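Local structure of hypothetical protein PA0115 (Pseudomonas aeruginosa, 1XEB) at residues R25-E39 against I78-Q90. The protein is a member of the GNAT acetyltransferase superfamily and probably transfers an acyl group from acyl-coenzyme A to an amine. Numbering follows the deposited sequence.
Sequences RTEVFVVEQKCPYQE and IGRVVSSSAARGQ
In this GNAT fold, helix 15-32 and the turn after it pack on strand 76-83 and the turn that follows it, as far as Arg-88, the first residue of the RxxGxG motif, whose loop in relatives binds the coenzyme A pyrophosphate. Helix 25-32 and strand 78-83 run nearly perpendicular, 99° between their directions. Arg-80 has positive phi, consistent with the beta bulge usual in this strand, and its chain, bent at chi2 (-66°), turns to Glu-39. There its NE forms a salt bridge with Glu-39 OE2, modelled at 2.5 Å, a doubtfully short value. Arg-25 grips Glu-39 side-on: its NE meets OE2 of Glu-39 on the anti side at 2.7 Å, and its NH1 donates to the backbone O of Glu-39. NH1 of Arg-80 reaches Glu-39 O from the opposite face of the carbonyl plane, at 3.2 Å. The two arginines share this one glutamate, with their guanidinium planes almost perpendicular, and Asp-44 adds a salt bridge to Arg-25 NH2. Tyr-37 OH lies over a face of the Arg-80 guanidinium, not hydrogen-bonded to it. Between the two polar clusters, Phe-29 touches Arg-80 CD with CE1 and meets Val-81 O at its ring edge, near the ring plane, with CZ 3.2 Å from that oxygen. Val-28 CG2 packs against Val-82 CG2 at 3.4 Å. At the loop end, Arg-88, extended from CG to NE, is held on two edges: NE and NH2 both donate to Ser-83 O, while NH1 and NH2 converge end-on upon Glu-32 OE2. NH1 takes the syn lone pair of that OE2 at 2.8 Å; NH2 approaches from above the carboxylate plane at 3.2 Å.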
loop_
_atom_site.group_PDB
_atom_site.type_symbol
_atom_site.label_atom_id
_atom_site.label_comp_id
_atom_site.label_asym_id
_atom_site.label_seq_id
_atom_site.Cartn_x
_atom_site.Cartn_y
_atom_site.Cartn_z
ATOM N N ARG A 25 3.785 9.166 -3.495
ATOM C CA ARG A 25 3.354 8.156 -4.455
ATOM C C ARG A 25 3.744 8.518 -5.882
ATOM O O ARG A 25 4.177 7.656 -6.666
ATOM C CB ARG A 25 1.840 7.952 -4.330
ATOM C CG ARG A 25 1.463 6.998 -3.211
ATOM C CD ARG A 25 -0.008 7.082 -2.846
ATOM N NE ARG A 25 -0.896 7.129 -4.010
ATOM C CZ ARG A 25 -2.213 7.169 -3.907
ATOM N NH1 ARG A 25 -2.980 7.222 -4.998
ATOM N NH2 ARG A 25 -2.763 7.140 -2.699
ATOM N N THR A 26 3.614 9.797 -6.209
ATOM C CA THR A 26 3.943 10.272 -7.540
ATOM C C THR A 26 5.445 10.216 -7.749
ATOM O O THR A 26 5.938 9.809 -8.816
ATOM C CB THR A 26 3.481 11.725 -7.746
ATOM O OG1 THR A 26 2.059 11.802 -7.623
ATOM C CG2 THR A 26 3.888 12.211 -9.111
ATOM N N GLU A 27 6.175 10.629 -6.719
ATOM C CA GLU A 27 7.624 10.642 -6.797
ATOM C C GLU A 27 8.181 9.263 -7.113
ATOM O O GLU A 27 9.090 9.133 -7.922
ATOM C CB GLU A 27 8.202 11.157 -5.487
ATOM C CG GLU A 27 9.721 11.103 -5.397
ATOM C CD GLU A 27 10.212 11.667 -4.080
ATOM O OE1 GLU A 27 10.272 12.914 -3.958
ATOM O OE2 GLU A 27 10.512 10.863 -3.162
ATOM N N VAL A 28 7.627 8.231 -6.479
ATOM C CA VAL A 28 8.101 6.875 -6.711
ATOM C C VAL A 28 7.460 6.138 -7.885
ATOM O O VAL A 28 8.170 5.682 -8.766
ATOM C CB VAL A 28 7.965 6.033 -5.436
ATOM C CG1 VAL A 28 8.410 4.598 -5.689
ATOM C CG2 VAL A 28 8.827 6.661 -4.340
ATOM N N PHE A 29 6.136 6.020 -7.911
ATOM C CA PHE A 29 5.460 5.305 -9.000
ATOM C C PHE A 29 5.446 6.041 -10.333
ATOM O O PHE A 29 5.476 5.402 -11.382
ATOM C CB PHE A 29 4.025 4.934 -8.597
ATOM C CG PHE A 29 3.953 4.061 -7.385
ATOM C CD1 PHE A 29 3.142 4.406 -6.311
ATOM C CD2 PHE A 29 4.750 2.925 -7.289
ATOM C CE1 PHE A 29 3.128 3.644 -5.152
ATOM C CE2 PHE A 29 4.745 2.157 -6.140
ATOM C CZ PHE A 29 3.933 2.516 -5.060
ATOM N N VAL A 30 5.400 7.369 -10.312
ATOM C CA VAL A 30 5.411 8.112 -11.565
ATOM C C VAL A 30 6.819 8.518 -11.997
ATOM O O VAL A 30 7.295 8.111 -13.050
ATOM C CB VAL A 30 4.559 9.392 -11.490
ATOM C CG1 VAL A 30 4.653 10.154 -12.806
ATOM C CG2 VAL A 30 3.126 9.050 -11.195
ATOM N N VAL A 31 7.504 9.301 -11.175
ATOM C CA VAL A 31 8.829 9.776 -11.553
ATOM C C VAL A 31 9.990 8.796 -11.564
ATOM O O VAL A 31 10.516 8.463 -12.624
ATOM C CB VAL A 31 9.246 10.986 -10.704
ATOM C CG1 VAL A 31 10.603 11.537 -11.205
ATOM C CG2 VAL A 31 8.171 12.057 -10.778
ATOM N N GLU A 32 10.414 8.330 -10.400
ATOM C CA GLU A 32 11.552 7.432 -10.409
ATOM C C GLU A 32 11.305 6.150 -11.191
ATOM O O GLU A 32 12.246 5.545 -11.708
ATOM C CB GLU A 32 12.032 7.143 -8.983
ATOM C CG GLU A 32 11.270 6.118 -8.200
ATOM C CD GLU A 32 11.974 5.794 -6.890
ATOM O OE1 GLU A 32 12.149 6.733 -6.077
ATOM O OE2 GLU A 32 12.360 4.616 -6.681
ATOM N N GLN A 33 10.044 5.747 -11.319
ATOM C CA GLN A 33 9.731 4.538 -12.069
ATOM C C GLN A 33 9.302 4.842 -13.510
ATOM O O GLN A 33 8.892 3.951 -14.253
ATOM C CB GLN A 33 8.667 3.703 -11.328
ATOM C CG GLN A 33 9.225 3.012 -10.059
ATOM C CD GLN A 33 8.213 2.127 -9.361
ATOM O OE1 GLN A 33 7.050 2.074 -9.757
ATOM N NE2 GLN A 33 8.647 1.432 -8.311
ATOM N N LYS A 34 9.413 6.111 -13.888
ATOM C CA LYS A 34 9.093 6.584 -15.234
ATOM C C LYS A 34 7.821 5.979 -15.797
ATOM O O LYS A 34 7.811 5.381 -16.882
ATOM C CB LYS A 34 10.287 6.303 -16.148
ATOM C CG LYS A 34 11.552 7.014 -15.652
ATOM C CD LYS A 34 12.830 6.441 -16.251
ATOM C CE LYS A 34 14.052 7.175 -15.706
ATOM N NZ LYS A 34 15.144 6.248 -15.292
ATOM N N CYS A 35 6.742 6.172 -15.059
ATOM C CA CYS A 35 5.454 5.627 -15.426
ATOM C C CYS A 35 4.391 6.725 -15.404
ATOM O O CYS A 35 3.874 7.080 -14.357
ATOM C CB CYS A 35 5.105 4.511 -14.440
ATOM S SG CYS A 35 3.617 3.603 -14.849
ATOM N N PRO A 36 4.060 7.281 -16.575
ATOM C CA PRO A 36 3.057 8.341 -16.649
ATOM C C PRO A 36 1.648 7.788 -16.620
ATOM O O PRO A 36 0.930 7.830 -17.634
ATOM C CB PRO A 36 3.390 9.027 -17.963
ATOM C CG PRO A 36 3.789 7.866 -18.831
ATOM C CD PRO A 36 4.663 7.035 -17.903
ATOM N N TYR A 37 1.265 7.269 -15.453
ATOM C CA TYR A 37 -0.055 6.696 -15.264
ATOM C C TYR A 37 -0.825 7.576 -14.283
ATOM O O TYR A 37 -0.258 8.491 -13.690
ATOM C CB TYR A 37 0.055 5.260 -14.748
ATOM C CG TYR A 37 0.171 5.114 -13.243
ATOM C CD1 TYR A 37 1.236 5.674 -12.537
ATOM C CD2 TYR A 37 -0.784 4.397 -12.528
ATOM C CE1 TYR A 37 1.343 5.518 -11.144
ATOM C CE2 TYR A 37 -0.689 4.232 -11.152
ATOM C CZ TYR A 37 0.371 4.790 -10.463
ATOM O OH TYR A 37 0.444 4.606 -9.102
ATOM N N GLN A 38 -2.113 7.287 -14.123
ATOM C CA GLN A 38 -2.992 8.069 -13.263
ATOM C C GLN A 38 -2.913 7.696 -11.802
ATOM O O GLN A 38 -3.720 6.919 -11.302
ATOM C CB GLN A 38 -4.444 7.945 -13.750
ATOM C CG GLN A 38 -5.471 8.587 -12.826
ATOM C CD GLN A 38 -5.130 10.039 -12.484
ATOM O OE1 GLN A 38 -4.179 10.327 -11.725
ATOM N NE2 GLN A 38 -5.905 10.965 -13.051
ATOM N N GLU A 39 -1.943 8.287 -11.116
ATOM C CA GLU A 39 -1.715 8.043 -9.704
ATOM C C GLU A 39 -2.930 8.380 -8.846
ATOM O O GLU A 39 -3.233 7.665 -7.893
ATOM C CB GLU A 39 -0.509 8.869 -9.248
ATOM C CG GLU A 39 -0.071 8.661 -7.805
ATOM C CD GLU A 39 0.323 7.228 -7.520
ATOM O OE1 GLU A 39 1.210 6.718 -8.234
ATOM O OE2 GLU A 39 -0.248 6.619 -6.586
ATOM N N ILE A 78 -4.524 -4.192 -0.254
ATOM C CA ILE A 78 -3.334 -3.438 0.144
ATOM C C ILE A 78 -2.651 -2.994 -1.149
ATOM O O ILE A 78 -2.447 -3.799 -2.038
ATOM C CB ILE A 78 -2.382 -4.338 0.960
ATOM C CG1 ILE A 78 -2.825 -4.377 2.408
ATOM C CG2 ILE A 78 -0.958 -3.855 0.853
ATOM C CD1 ILE A 78 -2.085 -5.419 3.205
ATOM N N GLY A 79 -2.302 -1.718 -1.255
ATOM C CA GLY A 79 -1.659 -1.238 -2.460
ATOM C C GLY A 79 -0.881 0.040 -2.219
ATOM O O GLY A 79 -0.807 0.524 -1.086
ATOM N N ARG A 80 -0.316 0.591 -3.292
ATOM C CA ARG A 80 0.480 1.810 -3.233
ATOM C C ARG A 80 1.543 1.736 -2.126
ATOM O O ARG A 80 1.788 2.712 -1.407
ATOM C CB ARG A 80 -0.441 3.008 -3.021
ATOM C CG ARG A 80 -1.356 3.296 -4.200
ATOM C CD ARG A 80 -0.540 3.732 -5.394
ATOM N NE ARG A 80 -1.321 4.405 -6.436
ATOM C CZ ARG A 80 -2.095 3.796 -7.323
ATOM N NH1 ARG A 80 -2.754 4.513 -8.229
ATOM N NH2 ARG A 80 -2.212 2.477 -7.309
ATOM N N VAL A 81 2.156 0.560 -1.991
ATOM C CA VAL A 81 3.188 0.334 -0.984
ATOM C C VAL A 81 4.435 1.072 -1.452
ATOM O O VAL A 81 4.974 0.786 -2.526
ATOM C CB VAL A 81 3.487 -1.178 -0.809
ATOM C CG1 VAL A 81 4.688 -1.369 0.111
ATOM C CG2 VAL A 81 2.267 -1.881 -0.217
ATOM N N VAL A 82 4.885 2.029 -0.646
ATOM C CA VAL A 82 6.027 2.848 -1.030
ATOM C C VAL A 82 6.852 3.332 0.159
ATOM O O VAL A 82 6.356 3.496 1.272
ATOM C CB VAL A 82 5.538 4.090 -1.851
ATOM C CG1 VAL A 82 4.721 5.023 -0.962
ATOM C CG2 VAL A 82 6.706 4.841 -2.440
ATOM N N SER A 83 8.126 3.567 -0.093
ATOM C CA SER A 83 9.008 4.058 0.942
ATOM C C SER A 83 9.932 5.021 0.225
ATOM O O SER A 83 10.353 4.751 -0.894
ATOM C CB SER A 83 9.802 2.900 1.558
ATOM O OG SER A 83 10.804 2.442 0.664
ATOM N N SER A 84 10.234 6.151 0.857
ATOM C CA SER A 84 11.119 7.146 0.248
ATOM C C SER A 84 12.498 6.562 -0.070
ATOM O O SER A 84 13.093 5.842 0.740
ATOM C CB SER A 84 11.277 8.355 1.169
ATOM O OG SER A 84 12.075 9.344 0.542
ATOM N N SER A 85 13.012 6.882 -1.250
ATOM C CA SER A 85 14.313 6.350 -1.662
ATOM C C SER A 85 15.427 6.600 -0.650
ATOM O O SER A 85 16.323 5.785 -0.510
ATOM C CB SER A 85 14.732 6.928 -3.022
ATOM O OG SER A 85 14.984 8.324 -2.943
ATOM N N ALA A 86 15.361 7.720 0.054
ATOM C CA ALA A 86 16.391 8.070 1.024
ATOM C C ALA A 86 16.367 7.216 2.286
ATOM O O ALA A 86 17.384 7.082 2.975
ATOM C CB ALA A 86 16.266 9.543 1.400
ATOM N N ALA A 87 15.205 6.642 2.583
ATOM C CA ALA A 87 15.047 5.815 3.768
ATOM C C ALA A 87 14.928 4.326 3.438
ATOM O O ALA A 87 14.313 3.566 4.179
ATOM C CB ALA A 87 13.824 6.279 4.529
ATOM N N ARG A 88 15.528 3.899 2.337
ATOM C CA ARG A 88 15.428 2.501 1.941
ATOM C C ARG A 88 16.553 1.592 2.395
ATOM O O ARG A 88 17.637 2.046 2.752
ATOM C CB ARG A 88 15.295 2.393 0.425
ATOM C CG ARG A 88 13.982 2.904 -0.098
ATOM C CD ARG A 88 13.916 2.811 -1.604
ATOM N NE ARG A 88 12.681 3.408 -2.090
ATOM C CZ ARG A 88 12.447 3.715 -3.358
ATOM N NH1 ARG A 88 13.371 3.483 -4.284
ATOM N NH2 ARG A 88 11.290 4.267 -3.695
ATOM N N GLY A 89 16.279 0.291 2.356
ATOM C CA GLY A 89 17.260 -0.688 2.770
ATOM C C GLY A 89 17.317 -0.854 4.276
ATOM O O GLY A 89 18.111 -1.650 4.779
ATOM N N GLN A 90 16.476 -0.119 5.000
ATOM C CA GLN A 90 16.454 -0.200 6.454
ATOM C C GLN A 90 15.276 -1.004 7.003
ATOM O O GLN A 90 14.945 -0.907 8.196
ATOM C CB GLN A 90 16.436 1.205 7.057
ATOM C CG GLN A 90 17.741 1.970 6.888
ATOM C CD GLN A 90 18.971 1.107 7.170
ATOM O OE1 GLN A 90 19.590 0.563 6.245
ATOM N NE2 GLN A 90 19.321 0.964 8.452
#